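Local coordinates for protein aldehyde dehydrogenase (Anabaena variabilis, PDB 4H7N) that probably oxidises aldehydes to carboxylic acids with NAD+ as the hydride acceptor, at residues Ser42-Gln45 with Gly51-Thr54; Thr147-Leu152 with Lys451-Lys456. All blocks are in the same frame, centred on the assembly; numbering follows the deposited sequence.

Interaction 1: residues Ser42-Gln45 with Gly51-Thr54; sequences SRWQ and GRIT. With GOL (glycerol), chain E.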
loop_
_atom_site.group_PDB
_atom_site.type_symbol
_atom_site.label_atom_id
_atom_site.label_comp_id
_atom_site.label_asym_id
_atom_site.label_seq_id
_atom_site.Cartn_x
_atom_site.Cartn_y
_atom_site.Cartn_z
ATOM N N SER A 42 22.306 3.300 8.081
ATOM C CA SER A 42 22.936 4.206 7.116
ATOM C C SER A 42 24.077 3.560 6.372
ATOM O O SER A 42 24.125 3.624 5.157
ATOM C CB SER A 42 23.439 5.453 7.811
ATOM O OG SER A 42 22.351 6.069 8.514
ATOM N N ARG A 43 24.990 2.933 7.102
ATOM C CA ARG A 43 26.100 2.239 6.477
ATOM C C ARG A 43 25.609 1.080 5.607
ATOM O O ARG A 43 26.099 0.895 4.511
ATOM C CB ARG A 43 27.044 1.676 7.543
ATOM C CG ARG A 43 28.285 1.058 6.953
ATOM C CD ARG A 43 29.082 0.231 7.959
ATOM N NE ARG A 43 30.074 -0.450 7.156
ATOM C CZ ARG A 43 31.209 0.099 6.733
ATOM N NH1 ARG A 43 31.552 1.320 7.110
ATOM N NH2 ARG A 43 32.023 -0.595 5.952
ATOM N N TRP A 44 24.638 0.307 6.103
ATOM C CA TRP A 44 24.000 -0.756 5.288
ATOM C C TRP A 44 23.411 -0.235 3.935
ATOM O O TRP A 44 23.653 -0.810 2.862
ATOM C CB TRP A 44 22.976 -1.497 6.144
ATOM C CG TRP A 44 22.270 -2.582 5.557
ATOM C CD1 TRP A 44 20.922 -2.628 5.340
ATOM C CD2 TRP A 44 22.791 -3.846 5.128
ATOM N NE1 TRP A 44 20.578 -3.833 4.800
ATOM C CE2 TRP A 44 21.693 -4.611 4.677
ATOM C CE3 TRP A 44 24.065 -4.415 5.102
ATOM C CZ2 TRP A 44 21.832 -5.861 4.138
ATOM C CZ3 TRP A 44 24.193 -5.700 4.612
ATOM C CH2 TRP A 44 23.078 -6.393 4.111
ATOM N N GLN A 45 22.717 0.889 3.979
ATOM C CA GLN A 45 22.175 1.492 2.765
ATOM C C GLN A 45 23.342 1.970 1.846
ATOM O O GLN A 45 23.361 1.694 0.631
ATOM C CB GLN A 45 21.213 2.637 3.149
ATOM C CG GLN A 45 20.635 3.463 1.979
ATOM C CD GLN A 45 19.728 4.619 2.457
ATOM O OE1 GLN A 45 19.105 4.599 3.537
ATOM N NE2 GLN A 45 19.665 5.633 1.645
ATOM N N GLY A 51 27.186 -4.830 -2.431
ATOM C CA GLY A 51 27.747 -5.107 -1.114
ATOM C C GLY A 51 26.764 -5.891 -0.216
ATOM O O GLY A 51 27.188 -6.781 0.511
ATOM N N ARG A 52 25.463 -5.564 -0.271
ATOM C CA ARG A 52 24.474 -6.235 0.571
ATOM C C ARG A 52 24.311 -7.677 0.154
ATOM O O ARG A 52 24.187 -8.548 1.027
ATOM C CB ARG A 52 23.112 -5.515 0.634
ATOM C CG ARG A 52 23.229 -4.179 1.328
ATOM C CD ARG A 52 21.919 -3.477 1.568
ATOM N NE ARG A 52 21.191 -3.089 0.343
ATOM C CZ ARG A 52 21.304 -1.933 -0.296
ATOM N NH1 ARG A 52 22.114 -0.985 0.132
ATOM N NH2 ARG A 52 20.546 -1.717 -1.369
ATOM N N ILE A 53 24.324 -7.920 -1.156
ATOM C CA ILE A 53 24.330 -9.275 -1.734
ATOM C C ILE A 53 25.526 -10.048 -1.227
ATOM O O ILE A 53 25.375 -11.172 -0.770
ATOM C CB ILE A 53 24.291 -9.253 -3.284
ATOM C CG1 ILE A 53 22.943 -8.703 -3.755
ATOM C CG2 ILE A 53 24.449 -10.661 -3.872
ATOM C CD1 ILE A 53 22.895 -8.348 -5.240
ATOM N N THR A 54 26.718 -9.480 -1.293
ATOM C CA THR A 54 27.893 -10.224 -0.800
ATOM C C THR A 54 27.684 -10.686 0.648
ATOM O O THR A 54 27.935 -11.817 0.987
ATOM C CB THR A 54 29.151 -9.371 -0.948
ATOM O OG1 THR A 54 29.343 -9.141 -2.340
ATOM C CG2 THR A 54 30.423 -10.053 -0.354
HETATM C C1 GOL E . 20.464 1.244 -2.843
HETATM O O1 GOL E . 21.645 0.931 -2.122
HETATM C C2 GOL E . 19.200 1.244 -1.949
HETATM O O2 GOL E . 19.442 1.364 -0.535
HETATM C C3 GOL E . 18.362 2.411 -2.415
HETATM O O3 GOL E . 18.086 2.237 -3.807
#
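Trp-44 and Arg-52 bring two successive helices together, their CA atoms 7.2 Å apart, the shortest such distance between Ser-42–Gln-45 and Gly-51–Thr-54. The CB of Arg-52 points at the other helix. The aliphatic part of its side chain then lies over one face of the indole. CG sits 3.5 Å from the centroid of the six-membered ring, over the face, a CH-pi contact. CD lies over the same face, offset toward the rim, 3.3 Å from Trp-44 CE2. Trp-44 offers this face because its CG is anti to the backbone N (chi1 -179°), which carries the indole across to Arg-52. The indole and guanidinium planes are 61° apart, so the charged group does not stack on the ring. Any cation-pi attraction is weak at best.

Two consecutive helices, 27-46 and 48-64, joined by a short turn in the N-terminal part of the aldehyde dehydrogenase chain, meet here. The Arg-52 side chain bends at chi3, and its guanidinium turns back to the carbonyls of the first helix. NH1 donates to Trp-44 O at 3.1 Å with an N-H...O angle of 162°, and the acceptor lies near the guanidinium plane. Gln-45 O is also at the guanidinium edge, 3.0 Å from NH1. A glycerol, probably from the crystallisation liquor, adds its O1, which accepts from NH1 at 3.0 Å and more weakly from NH2. The same O1 makes a weak bond to Gln-45 O. Arg-52 NE has a separate partner, the carbonyl of Leu-152. The Trp-44 side chain also touches Leu-182, Val-185, Thr-55 and Leu-56, and Leu-106 of helix 82-106 touches Arg-52.

Interaction 2: residues Thr147-Leu152 with Lys451-Lys456; sequences TIPALL and KRFLRK
Ala-150 sets its methyl squarely over one face of the Phe-453 ring. CB lies 3.7 Å from the ring centroid and 7° off the normal, a CH-pi contact. The contact joins helix 147-153 to a type I beta turn, Lys-451 to Leu-454, that leads into strand 454-462. This strand runs antiparallel to strand 118-134 in the mixed sheet of the aldehyde dehydrogenase fold. The turn is closed by Leu-454 N bonding to Lys-451 O at 3.1 Å.

Phe-453 points its CB at the helix. Its CG is anti to the carbonyl carbon (chi1 -64°), which lays the ring against the helix backbone as well as the methyl. Pro-149 adds a looser apolar touch, CG to Phe-453 CE2 at 4.3 Å. The opposite face of the phenyl ring meets the Arg-452 side chain, whose CG lies 4.0 Å above its plane, over the centre, and the guanidinium turns one face to Phe-453 CZ, which lies over its centre. The ring is thus held between Ala-150 and its own neighbour in the turn. With an alanine here the ring is gone, and a gap is likely to open between Ala-150 and the Arg-452 side chain.

Arg-452 NH2 forms a salt bridge with Asp-146, the residue before Thr-147. Its side chain also makes a cation-pi contact with Tyr-230, and lies about 7 Å from that of Glu-232, the predicted active-site residue. On the helix side, the closest approach to the ring is made by backbone: Ala-150 CA stands 3.5 Å from Phe-453 CD2.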
loop_
_atom_site.group_PDB
_atom_site.type_symbol
_atom_site.label_atom_id
_atom_site.label_comp_id
_atom_site.label_asym_id
_atom_site.label_seq_id
_atom_site.Cartn_x
_atom_site.Cartn_y
_atom_site.Cartn_z
ATOM N N THR A 147 11.708 -10.486 5.278
ATOM C CA THR A 147 12.977 -9.978 5.814
ATOM C C THR A 147 14.041 -9.863 4.739
ATOM O O THR A 147 14.780 -8.859 4.652
ATOM C CB THR A 147 13.443 -10.890 6.974
ATOM O OG1 THR A 147 12.451 -10.916 8.012
ATOM C CG2 THR A 147 14.786 -10.466 7.577
ATOM N N ILE A 148 14.162 -10.907 3.920
ATOM C CA ILE A 148 15.259 -10.968 2.945
ATOM C C ILE A 148 15.146 -9.850 1.902
ATOM O O ILE A 148 16.099 -9.164 1.694
ATOM C CB ILE A 148 15.375 -12.350 2.270
ATOM C CG1 ILE A 148 15.769 -13.424 3.288
ATOM C CG2 ILE A 148 16.328 -12.274 1.068
ATOM C CD1 ILE A 148 17.129 -13.233 3.929
ATOM N N PRO A 149 13.990 -9.683 1.225
ATOM C CA PRO A 149 13.958 -8.558 0.280
ATOM C C PRO A 149 14.080 -7.205 0.963
ATOM O O PRO A 149 14.726 -6.299 0.442
ATOM C CB PRO A 149 12.594 -8.724 -0.439
ATOM C CG PRO A 149 11.788 -9.718 0.369
ATOM C CD PRO A 149 12.808 -10.545 1.110
ATOM N N ALA A 150 13.522 -7.053 2.155
ATOM C CA ALA A 150 13.697 -5.792 2.850
ATOM C C ALA A 150 15.182 -5.494 3.126
ATOM O O ALA A 150 15.623 -4.356 2.954
ATOM C CB ALA A 150 12.924 -5.802 4.139
ATOM N N LEU A 151 15.962 -6.515 3.540
ATOM C CA LEU A 151 17.364 -6.290 3.773
ATOM C C LEU A 151 18.079 -5.872 2.497
ATOM O O LEU A 151 18.898 -4.975 2.540
ATOM C CB LEU A 151 18.077 -7.531 4.342
ATOM C CG LEU A 151 17.712 -7.802 5.810
ATOM C CD1 LEU A 151 18.138 -9.211 6.184
ATOM C CD2 LEU A 151 18.393 -6.840 6.746
ATOM N N LEU A 152 17.778 -6.517 1.387
ATOM C CA LEU A 152 18.442 -6.205 0.140
ATOM C C LEU A 152 18.089 -4.822 -0.368
ATOM O O LEU A 152 18.874 -4.187 -1.084
ATOM C CB LEU A 152 18.138 -7.288 -0.898
ATOM C CG LEU A 152 18.912 -8.590 -0.592
ATOM C CD1 LEU A 152 18.368 -9.814 -1.321
ATOM C CD2 LEU A 152 20.394 -8.450 -0.904
ATOM N N LYS A 451 9.906 -3.858 -3.961
ATOM C CA LYS A 451 9.654 -2.444 -4.073
ATOM C C LYS A 451 8.748 -1.859 -3.019
ATOM O O LYS A 451 8.832 -0.689 -2.687
ATOM C CB LYS A 451 9.167 -2.141 -5.472
ATOM C CG LYS A 451 10.273 -2.400 -6.493
ATOM C CD LYS A 451 9.858 -2.029 -7.914
ATOM C CE LYS A 451 10.283 -0.601 -8.249
ATOM N NZ LYS A 451 11.771 -0.509 -8.299
ATOM N N ARG A 452 7.921 -2.668 -2.397
ATOM C CA ARG A 452 7.185 -2.157 -1.277
ATOM C C ARG A 452 8.043 -1.543 -0.159
ATOM O O ARG A 452 7.528 -0.732 0.638
ATOM C CB ARG A 452 6.190 -3.196 -0.786
ATOM C CG ARG A 452 6.766 -4.317 -0.040
ATOM C CD ARG A 452 5.769 -5.509 0.048
ATOM N NE ARG A 452 6.645 -6.664 0.125
ATOM C CZ ARG A 452 6.633 -7.644 1.031
ATOM N NH1 ARG A 452 5.743 -7.698 2.000
ATOM N NH2 ARG A 452 7.522 -8.622 0.920
ATOM N N PHE A 453 9.317 -1.938 -0.067
ATOM C CA PHE A 453 10.203 -1.475 1.014
ATOM C C PHE A 453 10.999 -0.200 0.676
ATOM O O PHE A 453 11.864 0.187 1.438
ATOM C CB PHE A 453 11.192 -2.591 1.397
ATOM C CG PHE A 453 10.514 -3.800 1.975
ATOM C CD1 PHE A 453 9.693 -3.675 3.061
ATOM C CD2 PHE A 453 10.589 -5.006 1.341
ATOM C CE1 PHE A 453 9.029 -4.786 3.608
ATOM C CE2 PHE A 453 9.890 -6.098 1.818
ATOM C CZ PHE A 453 9.130 -5.998 2.955
ATOM N N LEU A 454 10.693 0.399 -0.467
ATOM C CA LEU A 454 11.407 1.555 -1.036
ATOM C C LEU A 454 10.448 2.667 -1.309
ATOM O O LEU A 454 9.289 2.406 -1.714
ATOM C CB LEU A 454 12.052 1.149 -2.371
ATOM C CG LEU A 454 13.160 0.080 -2.184
ATOM C CD1 LEU A 454 13.349 -0.606 -3.513
ATOM C CD2 LEU A 454 14.463 0.726 -1.739
ATOM N N ARG A 455 10.862 3.893 -1.019
ATOM C CA ARG A 455 10.095 5.032 -1.454
ATOM C C ARG A 455 10.765 5.531 -2.731
ATOM O O ARG A 455 11.976 5.653 -2.799
ATOM C CB ARG A 455 10.115 6.139 -0.427
ATOM C CG ARG A 455 9.289 5.856 0.792
ATOM C CD ARG A 455 9.179 7.167 1.556
ATOM N NE ARG A 455 8.332 7.116 2.760
ATOM C CZ ARG A 455 8.758 6.812 3.980
ATOM N NH1 ARG A 455 7.888 6.847 4.992
ATOM N NH2 ARG A 455 10.025 6.458 4.193
ATOM N N LYS A 456 9.952 5.788 -3.731
ATOM C CA LYS A 456 10.400 6.370 -4.977
ATOM C C LYS A 456 10.540 7.863 -4.813
ATOM O O LYS A 456 9.699 8.516 -4.189
ATOM C CB LYS A 456 9.381 6.038 -6.082
ATOM C CG LYS A 456 9.352 4.569 -6.468
ATOM C CD LYS A 456 8.171 4.274 -7.396
ATOM C CE LYS A 456 7.606 2.858 -7.223
ATOM N NZ LYS A 456 6.306 2.783 -7.976
#

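In the fold
Interaction 1 closes before interaction 2 opens along the chain, and their centres are 13 Å apart. Interaction 1 joins neighbouring helices, 27-46 and 48-64. Interaction 2 brings together segments separated by 298 residues, so it ties the C-terminal strand 454-462 to helix 147-153, far earlier in the sequence. The two meet at the end of helix 147-153. There Arg-52 NE probably hydrogen-bonds to Leu-152 O at 2.9 Å, and Trp-44 NE1 lies 3.0 Å from Leu-151 O. Helix 48-64 of interaction 1 packs on Ile-148 and Leu-152; helix 82-106 touches both contacts. Interaction 1 is away from the predicted active site, whereas interaction 2 approaches it. Beyond the turn, Lys-456 forms a salt bridge with Glu-431 of the second subunit.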